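Local coordinates for protein mannan endo-1,4-beta-mannosidase (Cryptopygus antarcticus, PDB 4OOU) that hydrolyses internal beta-1,4-mannosidic linkages in mannans, galactomannans and glucomannans, releasing mainly short manno-oligosaccharides, at residues A[125-135]-A[171-182]. Sequence-based numbering, arbitrary orientation.
Sequences VFLILVLFNGA and PSLAAWEVLNEP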
loop_
_atom_site.group_PDB
_atom_site.type_symbol
_atom_site.label_atom_id
_atom_site.label_comp_id
_atom_site.label_asym_id
_atom_site.label_seq_id
_atom_site.Cartn_x
_atom_site.Cartn_y
_atom_site.Cartn_z
ATOM N N VAL A 125 13.608 7.846 -5.421
ATOM C CA VAL A 125 12.339 7.130 -5.390
ATOM C C VAL A 125 11.966 6.568 -4.014
ATOM O O VAL A 125 12.733 5.931 -3.334
ATOM C CB VAL A 125 12.327 5.963 -6.380
ATOM C CG1 VAL A 125 11.093 5.110 -6.186
ATOM C CG2 VAL A 125 12.398 6.496 -7.788
ATOM N N PHE A 126 10.718 6.778 -3.686
ATOM C CA PHE A 126 10.115 6.312 -2.510
ATOM C C PHE A 126 9.558 4.917 -2.698
ATOM O O PHE A 126 8.973 4.566 -3.761
ATOM C CB PHE A 126 8.944 7.247 -2.199
ATOM C CG PHE A 126 9.340 8.542 -1.545
ATOM C CD1 PHE A 126 9.928 8.542 -0.257
ATOM C CD2 PHE A 126 9.072 9.750 -2.171
ATOM C CE1 PHE A 126 10.258 9.744 0.362
ATOM C CE2 PHE A 126 9.413 10.946 -1.575
ATOM C CZ PHE A 126 10.010 10.954 -0.296
ATOM N N LEU A 127 9.667 4.132 -1.633
ATOM C CA LEU A 127 9.084 2.815 -1.634
ATOM C C LEU A 127 7.894 2.731 -0.704
ATOM O O LEU A 127 7.880 3.323 0.362
ATOM C CB LEU A 127 10.135 1.792 -1.229
ATOM C CG LEU A 127 11.200 1.487 -2.271
ATOM C CD1 LEU A 127 11.858 0.144 -1.966
ATOM C CD2 LEU A 127 10.616 1.469 -3.680
ATOM N N ILE A 128 6.879 2.008 -1.125
ATOM C CA ILE A 128 5.847 1.581 -0.210
ATOM C C ILE A 128 6.008 0.079 -0.131
ATOM O O ILE A 128 6.005 -0.623 -1.147
ATOM C CB ILE A 128 4.443 1.964 -0.671
ATOM C CG1 ILE A 128 4.259 3.484 -0.626
ATOM C CG2 ILE A 128 3.389 1.271 0.210
ATOM C CD1 ILE A 128 3.051 3.973 -1.411
ATOM N N LEU A 129 6.212 -0.411 1.082
ATOM C CA LEU A 129 6.414 -1.824 1.278
ATOM C C LEU A 129 5.086 -2.393 1.704
ATOM O O LEU A 129 4.550 -1.953 2.704
ATOM C CB LEU A 129 7.448 -2.019 2.371
ATOM C CG LEU A 129 8.804 -1.478 1.947
ATOM C CD1 LEU A 129 9.911 -1.952 2.878
ATOM C CD2 LEU A 129 9.123 -1.850 0.497
ATOM N N VAL A 130 4.544 -3.358 0.965
ATOM C CA VAL A 130 3.282 -3.972 1.396
ATOM C C VAL A 130 3.541 -5.326 2.033
ATOM O O VAL A 130 4.163 -6.211 1.435
ATOM C CB VAL A 130 2.147 -3.925 0.336
ATOM C CG1 VAL A 130 2.679 -3.979 -1.039
ATOM C CG2 VAL A 130 1.110 -5.034 0.529
ATOM N N LEU A 131 3.074 -5.451 3.281
ATOM C CA LEU A 131 3.412 -6.575 4.132
ATOM C C LEU A 131 2.778 -7.867 3.665
ATOM O O LEU A 131 3.491 -8.765 3.227
ATOM C CB LEU A 131 3.024 -6.269 5.582
ATOM C CG LEU A 131 4.174 -5.871 6.516
ATOM C CD1 LEU A 131 5.276 -5.156 5.797
ATOM C CD2 LEU A 131 3.664 -5.038 7.667
ATOM N N PHE A 132 1.451 -7.956 3.736
ATOM C CA PHE A 132 0.739 -9.159 3.308
ATOM C C PHE A 132 -0.277 -8.922 2.232
ATOM O O PHE A 132 -0.833 -7.844 2.086
ATOM C CB PHE A 132 -0.009 -9.776 4.475
ATOM C CG PHE A 132 0.878 -10.167 5.617
ATOM C CD1 PHE A 132 1.531 -11.382 5.617
ATOM C CD2 PHE A 132 1.023 -9.342 6.705
ATOM C CE1 PHE A 132 2.342 -11.741 6.693
ATOM C CE2 PHE A 132 1.802 -9.698 7.790
ATOM C CZ PHE A 132 2.472 -10.892 7.780
ATOM N N ASN A 133 -0.579 -9.974 1.515
ATOM C CA ASN A 133 -1.712 -9.939 0.590
ATOM C C ASN A 133 -2.991 -10.298 1.327
ATOM O O ASN A 133 -2.953 -11.199 2.130
ATOM C CB ASN A 133 -1.475 -10.940 -0.514
ATOM C CG ASN A 133 -2.285 -10.665 -1.760
ATOM O OD1 ASN A 133 -2.338 -11.527 -2.652
ATOM N ND2 ASN A 133 -2.900 -9.477 -1.870
ATOM N N GLY A 134 -4.092 -9.582 1.072
ATOM C CA GLY A 134 -5.433 -9.995 1.497
ATOM C C GLY A 134 -6.333 -10.352 0.311
ATOM O O GLY A 134 -7.383 -10.996 0.471
ATOM N N ALA A 135 -5.946 -9.943 -0.886
ATOM C CA ALA A 135 -6.697 -10.328 -2.104
ATOM C C ALA A 135 -6.801 -11.853 -2.185
ATOM O O ALA A 135 -7.876 -12.420 -2.266
ATOM C CB ALA A 135 -6.023 -9.765 -3.368
ATOM N N PRO A 171 15.221 7.161 4.436
ATOM C CA PRO A 171 14.234 8.157 4.000
ATOM C C PRO A 171 13.452 7.721 2.768
ATOM O O PRO A 171 12.323 8.170 2.552
ATOM C CB PRO A 171 15.102 9.382 3.685
ATOM C CG PRO A 171 16.331 9.191 4.510
ATOM C CD PRO A 171 16.588 7.720 4.422
ATOM N N SER A 172 14.088 6.842 1.999
ATOM C CA SER A 172 13.509 6.180 0.865
ATOM C C SER A 172 12.235 5.363 1.187
ATOM O O SER A 172 11.442 5.075 0.278
ATOM C CB SER A 172 14.550 5.259 0.256
ATOM O OG SER A 172 14.477 5.415 -1.140
ATOM N N LEU A 173 12.064 4.978 2.454
ATOM C CA LEU A 173 10.902 4.200 2.873
ATOM C C LEU A 173 9.777 5.137 3.204
ATOM O O LEU A 173 9.699 5.675 4.308
ATOM C CB LEU A 173 11.220 3.320 4.080
ATOM C CG LEU A 173 10.162 2.337 4.616
ATOM C CD1 LEU A 173 9.476 1.566 3.513
ATOM C CD2 LEU A 173 10.813 1.357 5.559
ATOM N N ALA A 174 8.903 5.342 2.229
ATOM C CA ALA A 174 7.804 6.254 2.394
ATOM C C ALA A 174 6.761 5.732 3.383
ATOM O O ALA A 174 6.332 6.451 4.251
ATOM C CB ALA A 174 7.169 6.536 1.038
ATOM N N ALA A 175 6.355 4.479 3.240
ATOM C CA ALA A 175 5.240 3.923 4.046
ATOM C C ALA A 175 5.200 2.398 4.075
ATOM O O ALA A 175 5.707 1.709 3.171
ATOM C CB ALA A 175 3.929 4.437 3.511
ATOM N N TRP A 176 4.574 1.874 5.120
ATOM C CA TRP A 176 4.303 0.438 5.217
ATOM C C TRP A 176 2.833 0.217 4.948
ATOM O O TRP A 176 1.993 0.961 5.440
ATOM C CB TRP A 176 4.619 -0.082 6.620
ATOM C CG TRP A 176 5.980 0.274 7.097
ATOM C CD1 TRP A 176 6.421 1.511 7.506
ATOM C CD2 TRP A 176 7.092 -0.597 7.197
ATOM N NE1 TRP A 176 7.745 1.455 7.851
ATOM C CE2 TRP A 176 8.187 0.172 7.668
ATOM C CE3 TRP A 176 7.285 -1.952 6.915
ATOM C CZ2 TRP A 176 9.441 -0.384 7.911
ATOM C CZ3 TRP A 176 8.520 -2.498 7.134
ATOM C CH2 TRP A 176 9.588 -1.716 7.644
ATOM N N GLU A 177 2.515 -0.817 4.186
ATOM C CA GLU A 177 1.125 -1.206 3.988
ATOM C C GLU A 177 0.880 -2.573 4.591
ATOM O O GLU A 177 1.478 -3.593 4.216
ATOM C CB GLU A 177 0.771 -1.204 2.521
ATOM C CG GLU A 177 -0.649 -1.601 2.258
ATOM C CD GLU A 177 -1.067 -1.394 0.814
ATOM O OE1 GLU A 177 -0.396 -0.622 0.075
ATOM O OE2 GLU A 177 -2.085 -2.038 0.442
ATOM N N VAL A 178 -0.040 -2.601 5.526
ATOM C CA VAL A 178 -0.244 -3.806 6.298
ATOM C C VAL A 178 -0.766 -4.904 5.442
ATOM O O VAL A 178 -0.257 -6.017 5.467
ATOM C CB VAL A 178 -1.259 -3.604 7.435
ATOM C CG1 VAL A 178 -1.310 -4.854 8.290
ATOM C CG2 VAL A 178 -0.872 -2.410 8.270
ATOM N N LEU A 179 -1.818 -4.602 4.701
ATOM C CA LEU A 179 -2.551 -5.656 4.014
ATOM C C LEU A 179 -3.150 -5.075 2.745
ATOM O O LEU A 179 -3.648 -3.952 2.748
ATOM C CB LEU A 179 -3.614 -6.196 4.945
ATOM C CG LEU A 179 -4.449 -7.376 4.450
ATOM C CD1 LEU A 179 -3.603 -8.634 4.239
ATOM C CD2 LEU A 179 -5.579 -7.644 5.433
ATOM N N ASN A 180 -3.043 -5.817 1.648
ATOM C CA ASN A 180 -3.512 -5.353 0.344
ATOM C C ASN A 180 -4.884 -5.989 0.069
ATOM O O ASN A 180 -5.047 -7.213 0.238
ATOM C CB ASN A 180 -2.526 -5.770 -0.751
ATOM C CG ASN A 180 -3.119 -5.634 -2.170
ATOM O OD1 ASN A 180 -3.132 -4.536 -2.738
ATOM N ND2 ASN A 180 -3.624 -6.737 -2.731
ATOM N N GLU A 181 -5.847 -5.181 -0.356
ATOM C CA GLU A 181 -7.199 -5.673 -0.666
ATOM C C GLU A 181 -7.746 -6.672 0.387
ATOM O O GLU A 181 -7.995 -7.850 0.112
ATOM C CB GLU A 181 -7.268 -6.218 -2.115
ATOM C CG GLU A 181 -6.763 -5.181 -3.129
ATOM C CD GLU A 181 -7.193 -5.417 -4.579
ATOM O OE1 GLU A 181 -7.657 -6.543 -4.949
ATOM O OE2 GLU A 181 -7.050 -4.435 -5.367
ATOM N N PRO A 182 -7.909 -6.192 1.617
ATOM C CA PRO A 182 -8.429 -7.040 2.681
ATOM C C PRO A 182 -9.782 -7.634 2.331
ATOM O O PRO A 182 -10.171 -8.623 2.924
ATOM C CB PRO A 182 -8.602 -6.064 3.850
ATOM C CG PRO A 182 -7.658 -4.941 3.566
ATOM C CD PRO A 182 -7.602 -4.825 2.076
#
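Leu129 and Trp176 pair across two neighbouring parallel strands of the TIM barrel of this family 5 glycoside hydrolase; the strand axes lie 19° apart, and helix 149-167 lies in the connection between them. A beta bulge shifts the register between Leu127 and Ile128, and there Ala174 packs its methyl against the ring of Phe126, CB 3.6 Å from CD1. On the helix-facing side, with CG anti to the backbone N (chi1 -175°), the Leu173 side chain crosses that of Leu129 at about a right angle, CD1 3.5 Å from Leu129 CG. Its own CG sits above the rim of the Trp176 ring, while Leu131 CD1 meets that ring at its edge, CE3 3.9 Å away. Near the strand starts, Ser172 OG donates to Val125 O at 2.8 Å; an alanine here would probably leave that carbonyl without this donor, although the backbone bond from Leu127 N to Ser172 O would remain. Inside the barrel, Val130 CB fits against Glu177 CB; Glu177 OE2 salt-bridges Arg81 and OE1 accepts from Gln278. Towards the catalytic end, with substrate-binding Asn180 and the probable acid/base Glu181, Leu179 CD1 packs against Gly134 N at 3.3 Å, where a side chain would hit Asn180 O.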